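Local coordinates for PTS-dependent dihydroxyacetone kinase operon regulatory protein (Escherichia coli, PDB 4LRZ) that activates transcription of the dhaKLM operon from a sigma-70 promoter and represses its own expression, at residues 70-75 with 91-96; 82-87 with 102-107. One frame throughout, in Å; residues are numbered along the deposited sequence.

Contact 1 of 2, residues 70-75 with 91-96; sequences PRECAL and PQTLQQ
Thr93 lies over the backbone of Glu72 and Cys73, its CG2 3.8 Å from the CA of Cys73. This is the GAF domain of the probable sensor region, where helix 91-99 packs beside the start of strand 74-79 and the loop leading into it. OG1 of Thr93 stands anti to the carbonyl carbon (chi1 -55°), which turns the hydroxyl to the Glu72-Cys73 peptide. That hydroxyl has a protein partner in Asp90, just before the helix. Thr93 OG1 is 3.4 Å from Cys73 N, but the angle is poor for a bond.

The polar link is a water. Its O lies 2.7 Å from Thr93 OG1. It is also 2.9 Å from Gln96 OE1 and 3.2 Å from Glu72 OE2, and can donate to only two of the three at a time. A weak bond from Gln92 NE2 adds a fourth partner. The carboxylate of Glu72 and the amide of Gln92 stand 74° apart, and Glu72 OE2 and Gln92 NE2 stay 3.7 Å from each other. Shortening Glu72 to an alanine is likely to cost the water its carboxylate partner on the loop side and Gln92 NE2 its neighbour.

Deeper in, the contact is apolar. The CB of Ala74 points at the helix and meets one branch of Leu94, with CB to CD2 at 3.7 Å.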
loop_
_atom_site.group_PDB
_atom_site.type_symbol
_atom_site.label_atom_id
_atom_site.label_comp_id
_atom_site.label_asym_id
_atom_site.label_seq_id
_atom_site.Cartn_x
_atom_site.Cartn_y
_atom_site.Cartn_z
ATOM N N PRO F 70 -19.609 0.336 -23.256
ATOM C CA PRO F 70 -21.057 0.280 -22.991
ATOM C C PRO F 70 -21.519 -1.062 -22.422
ATOM O O PRO F 70 -21.036 -2.126 -22.846
ATOM C CB PRO F 70 -21.683 0.476 -24.377
ATOM C CG PRO F 70 -20.558 0.060 -25.392
ATOM C CD PRO F 70 -19.288 -0.183 -24.607
ATOM N N ARG F 71 -22.456 -0.987 -21.479
ATOM C CA ARG F 71 -22.897 -2.112 -20.694
ATOM C C ARG F 71 -24.054 -1.628 -19.799
ATOM O O ARG F 71 -23.995 -0.529 -19.262
ATOM C CB ARG F 71 -21.732 -2.626 -19.852
ATOM C CG ARG F 71 -22.160 -3.397 -18.663
ATOM C CD ARG F 71 -21.189 -4.465 -18.192
ATOM N NE ARG F 71 -21.995 -5.580 -17.665
ATOM C CZ ARG F 71 -21.638 -6.406 -16.696
ATOM N NH1 ARG F 71 -20.463 -6.268 -16.069
ATOM N NH2 ARG F 71 -22.462 -7.374 -16.355
ATOM N N GLU F 72 -25.115 -2.414 -19.669
ATOM C CA GLU F 72 -26.214 -2.081 -18.734
ATOM C C GLU F 72 -25.861 -2.527 -17.317
ATOM O O GLU F 72 -26.157 -3.657 -16.929
ATOM C CB GLU F 72 -27.532 -2.739 -19.171
ATOM C CG GLU F 72 -28.219 -2.114 -20.416
ATOM C CD GLU F 72 -29.375 -2.966 -20.971
ATOM O OE1 GLU F 72 -29.207 -3.519 -22.086
ATOM O OE2 GLU F 72 -30.450 -3.093 -20.317
ATOM N N CYS F 73 -25.195 -1.660 -16.555
ATOM C CA CYS F 73 -24.833 -2.011 -15.205
ATOM C C CYS F 73 -24.565 -0.777 -14.356
ATOM O O CYS F 73 -24.462 0.322 -14.863
ATOM C CB CYS F 73 -23.624 -2.954 -15.160
ATOM S SG CYS F 73 -22.047 -2.109 -15.306
ATOM N N ALA F 74 -24.463 -0.979 -13.053
ATOM C CA ALA F 74 -24.260 0.102 -12.117
ATOM C C ALA F 74 -23.270 -0.398 -11.109
ATOM O O ALA F 74 -23.236 -1.596 -10.769
ATOM C CB ALA F 74 -25.570 0.432 -11.436
ATOM N N LEU F 75 -22.502 0.529 -10.576
ATOM C CA LEU F 75 -21.538 0.202 -9.540
ATOM C C LEU F 75 -21.905 1.051 -8.306
ATOM O O LEU F 75 -22.282 2.236 -8.452
ATOM C CB LEU F 75 -20.134 0.513 -10.052
ATOM C CG LEU F 75 -19.633 -0.306 -11.265
ATOM C CD1 LEU F 75 -18.530 0.424 -12.074
ATOM C CD2 LEU F 75 -19.114 -1.653 -10.821
ATOM N N PRO F 91 -26.347 5.361 -17.113
ATOM C CA PRO F 91 -27.478 6.267 -16.786
ATOM C C PRO F 91 -28.857 5.564 -16.679
ATOM O O PRO F 91 -29.561 5.660 -15.624
ATOM C CB PRO F 91 -27.449 7.304 -17.922
ATOM C CG PRO F 91 -25.991 7.312 -18.420
ATOM C CD PRO F 91 -25.412 5.938 -18.116
ATOM N N GLN F 92 -29.219 4.824 -17.719
ATOM C CA GLN F 92 -30.464 4.053 -17.729
ATOM C C GLN F 92 -30.565 3.026 -16.575
ATOM O O GLN F 92 -31.621 2.873 -15.933
ATOM C CB GLN F 92 -30.639 3.359 -19.078
ATOM C CG GLN F 92 -31.935 2.492 -19.208
ATOM C CD GLN F 92 -31.935 1.611 -20.476
ATOM O OE1 GLN F 92 -32.574 1.944 -21.477
ATOM N NE2 GLN F 92 -31.191 0.504 -20.436
ATOM N N THR F 93 -29.471 2.322 -16.313
ATOM C CA THR F 93 -29.495 1.291 -15.301
ATOM C C THR F 93 -29.659 1.989 -13.943
ATOM O O THR F 93 -30.477 1.588 -13.136
ATOM C CB THR F 93 -28.277 0.361 -15.438
ATOM O OG1 THR F 93 -28.241 -0.150 -16.777
ATOM C CG2 THR F 93 -28.342 -0.799 -14.507
ATOM N N LEU F 94 -28.939 3.079 -13.746
ATOM C CA LEU F 94 -29.057 3.908 -12.558
ATOM C C LEU F 94 -30.445 4.474 -12.393
ATOM O O LEU F 94 -30.927 4.543 -11.256
ATOM C CB LEU F 94 -28.063 5.054 -12.561
ATOM C CG LEU F 94 -26.632 4.567 -12.338
ATOM C CD1 LEU F 94 -25.571 5.661 -12.645
ATOM C CD2 LEU F 94 -26.517 3.998 -10.920
ATOM N N GLN F 95 -31.105 4.862 -13.484
ATOM C CA GLN F 95 -32.486 5.288 -13.301
ATOM C C GLN F 95 -33.412 4.130 -12.914
ATOM O O GLN F 95 -34.267 4.327 -12.060
ATOM C CB GLN F 95 -33.056 6.187 -14.437
ATOM C CG GLN F 95 -33.588 5.486 -15.699
ATOM C CD GLN F 95 -35.017 4.882 -15.605
ATOM O OE1 GLN F 95 -35.785 5.165 -14.668
ATOM N NE2 GLN F 95 -35.374 4.049 -16.608
ATOM N N GLN F 96 -33.235 2.942 -13.498
ATOM C CA GLN F 96 -34.043 1.774 -13.104
ATOM C C GLN F 96 -33.858 1.366 -11.618
ATOM O O GLN F 96 -34.830 1.077 -10.908
ATOM C CB GLN F 96 -33.787 0.582 -14.017
ATOM C CG GLN F 96 -34.094 0.870 -15.483
ATOM C CD GLN F 96 -33.639 -0.232 -16.447
ATOM O OE1 GLN F 96 -32.976 -1.197 -16.058
ATOM N NE2 GLN F 96 -34.010 -0.089 -17.722
HETATM O O HOH W 1 -30.477 -1.353 -17.591
#

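Contact 2 of 2, residues 82-87 with 102-107; sequences ACILSR and FNDGTY
Two backbone hydrogen bonds join Ile84 to the loop 102-107. Ile84 N donates to Thr106 O at 2.9 Å and is nearly straight (174°). Gly105 N donates to Ile84 O at 2.6 Å, in the carbonyl plane. They pin a type II beta turn, Asn103 to Thr106, against the edge strand 84-89 of the GAF domain sheet. Gly105 takes a positive phi in this turn, where a CB would be jammed against the preceding carbonyl O. Asn103 N also donates to Thr106 OG1, which has a second partner in Gly101 O.

Farther along the strand, Arg87 bends at chi2 and chi3 to reach Asp104. Its salt bridge is weak, with NH1 to OD2 at 3.5 Å and the two flat groups 80° apart. One water bridges the pair, accepting from Arg87 N and donating to Asp104 OD2. A second lies at the guanidinium edge, in its plane, and ties Arg87 to Phe102 O; its O is 2.7 Å from Arg87 NE.

Packing fills the rest. Ile84 points at the loop, its CB 3.5 Å from Asn103 O and its CD1 4.2 Å from Phe102 CB. At the other end a single beta bridge pairs Cys83 with Tyr107. With chi1 at -173° the sulfur of Cys83 turns away from the backbone N, over one face of the Tyr107 ring. SG lies 4.1 Å from the ring centroid.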
loop_
_atom_site.group_PDB
_atom_site.type_symbol
_atom_site.label_atom_id
_atom_site.label_comp_id
_atom_site.label_asym_id
_atom_site.label_seq_id
_atom_site.Cartn_x
_atom_site.Cartn_y
_atom_site.Cartn_z
ATOM N N ALA F 82 -24.357 -1.080 5.082
ATOM C CA ALA F 82 -25.114 -1.199 3.847
ATOM C C ALA F 82 -25.788 0.096 3.349
ATOM O O ALA F 82 -26.786 0.034 2.630
ATOM C CB ALA F 82 -26.146 -2.281 3.968
ATOM N N CYS F 83 -25.289 1.257 3.741
ATOM C CA CYS F 83 -25.836 2.497 3.214
ATOM C C CYS F 83 -25.103 2.882 1.932
ATOM O O CYS F 83 -23.845 2.955 1.928
ATOM C CB CYS F 83 -25.679 3.607 4.253
ATOM S SG CYS F 83 -26.485 5.174 3.812
ATOM N N ILE F 84 -25.866 3.112 0.846
ATOM C CA ILE F 84 -25.277 3.509 -0.442
ATOM C C ILE F 84 -24.664 4.898 -0.341
ATOM O O ILE F 84 -25.356 5.882 -0.073
ATOM C CB ILE F 84 -26.275 3.465 -1.588
ATOM C CG1 ILE F 84 -26.735 2.032 -1.817
ATOM C CG2 ILE F 84 -25.600 3.973 -2.864
ATOM C CD1 ILE F 84 -27.619 1.856 -2.976
ATOM N N LEU F 85 -23.353 4.970 -0.543
ATOM C CA LEU F 85 -22.600 6.236 -0.441
ATOM C C LEU F 85 -22.449 6.927 -1.822
ATOM O O LEU F 85 -22.513 8.153 -1.924
ATOM C CB LEU F 85 -21.214 5.981 0.173
ATOM C CG LEU F 85 -21.193 5.478 1.627
ATOM C CD1 LEU F 85 -19.795 5.037 1.999
ATOM C CD2 LEU F 85 -21.676 6.559 2.603
ATOM N N SER F 86 -22.240 6.117 -2.866
ATOM C CA SER F 86 -22.061 6.622 -4.235
ATOM C C SER F 86 -22.468 5.581 -5.270
ATOM O O SER F 86 -22.349 4.367 -5.036
ATOM C CB SER F 86 -20.595 6.961 -4.445
ATOM O OG SER F 86 -20.437 7.984 -5.425
ATOM N N ARG F 87 -22.943 6.060 -6.415
ATOM C CA ARG F 87 -23.329 5.211 -7.532
ATOM C C ARG F 87 -22.745 5.744 -8.848
ATOM O O ARG F 87 -22.681 6.948 -9.050
ATOM C CB ARG F 87 -24.861 5.203 -7.652
ATOM C CG ARG F 87 -25.580 4.760 -6.386
ATOM C CD ARG F 87 -26.702 5.713 -5.996
ATOM N NE ARG F 87 -27.630 5.883 -7.083
ATOM C CZ ARG F 87 -27.695 6.964 -7.850
ATOM N NH1 ARG F 87 -26.892 8.021 -7.624
ATOM N NH2 ARG F 87 -28.583 6.989 -8.824
ATOM N N PHE F 102 -33.185 2.548 -4.943
ATOM C CA PHE F 102 -31.766 2.587 -4.641
ATOM C C PHE F 102 -31.189 3.938 -5.064
ATOM O O PHE F 102 -31.049 4.192 -6.238
ATOM C CB PHE F 102 -31.028 1.472 -5.365
ATOM C CG PHE F 102 -31.457 0.076 -4.995
ATOM C CD1 PHE F 102 -32.203 -0.679 -5.875
ATOM C CD2 PHE F 102 -31.063 -0.492 -3.798
ATOM C CE1 PHE F 102 -32.576 -2.002 -5.571
ATOM C CE2 PHE F 102 -31.422 -1.803 -3.482
ATOM C CZ PHE F 102 -32.189 -2.557 -4.375
ATOM N N ASN F 103 -30.876 4.806 -4.106
ATOM C CA ASN F 103 -30.343 6.136 -4.354
ATOM C C ASN F 103 -29.214 6.302 -3.370
ATOM O O ASN F 103 -29.010 5.445 -2.540
ATOM C CB ASN F 103 -31.402 7.192 -4.044
ATOM C CG ASN F 103 -32.614 7.083 -4.932
ATOM O OD1 ASN F 103 -32.539 7.324 -6.154
ATOM N ND2 ASN F 103 -33.750 6.718 -4.336
ATOM N N ASP F 104 -28.491 7.414 -3.444
ATOM C CA ASP F 104 -27.531 7.765 -2.398
ATOM C C ASP F 104 -28.265 7.786 -1.055
ATOM O O ASP F 104 -29.349 8.344 -0.943
ATOM C CB ASP F 104 -26.906 9.139 -2.636
ATOM C CG ASP F 104 -25.967 9.165 -3.811
ATOM O OD1 ASP F 104 -25.584 10.278 -4.192
ATOM O OD2 ASP F 104 -25.627 8.109 -4.377
ATOM N N GLY F 105 -27.657 7.170 -0.051
ATOM C CA GLY F 105 -28.280 7.045 1.276
ATOM C C GLY F 105 -29.290 5.945 1.548
ATOM O O GLY F 105 -29.717 5.812 2.702
ATOM N N THR F 106 -29.722 5.188 0.534
ATOM C CA THR F 106 -30.617 4.046 0.747
ATOM C C THR F 106 -29.844 2.956 1.495
ATOM O O THR F 106 -28.708 2.613 1.089
ATOM C CB THR F 106 -31.046 3.454 -0.597
ATOM O OG1 THR F 106 -31.875 4.391 -1.281
ATOM C CG2 THR F 106 -31.830 2.138 -0.442
ATOM N N TYR F 107 -30.428 2.442 2.573
ATOM C CA TYR F 107 -29.896 1.273 3.290
ATOM C C TYR F 107 -30.396 -0.017 2.656
ATOM O O TYR F 107 -31.569 -0.138 2.351
ATOM C CB TYR F 107 -30.333 1.289 4.767
ATOM C CG TYR F 107 -29.802 2.445 5.560
ATOM C CD1 TYR F 107 -28.568 2.347 6.182
ATOM C CD2 TYR F 107 -30.554 3.635 5.721
ATOM C CE1 TYR F 107 -28.066 3.384 6.958
ATOM C CE2 TYR F 107 -30.068 4.699 6.494
ATOM C CZ TYR F 107 -28.793 4.554 7.099
ATOM O OH TYR F 107 -28.223 5.536 7.852
HETATM O O HOH W 2 -29.179 4.329 -8.699
HETATM O O HOH W 3 -23.873 8.793 -6.517
#

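Both contacts lie in the GAF domain of the probable sensor region, with centres about 15 Å apart. Their segments alternate along the chain: 70-75, 82-87, 91-96, then 102-107. Strands 74-79 and 84-89 are antiparallel neighbours in one five-stranded sheet, and 84-89 is its outermost strand on that side. Contact 1 sets helix 91-99 against the start of the first strand. Contact 2 brings the loop after that helix back to the second. The two meet where Leu94 CD2 packs on Arg87 CB at 3.9 Å. Together they place the helix and the loop after it along the 84-89 edge of the sheet.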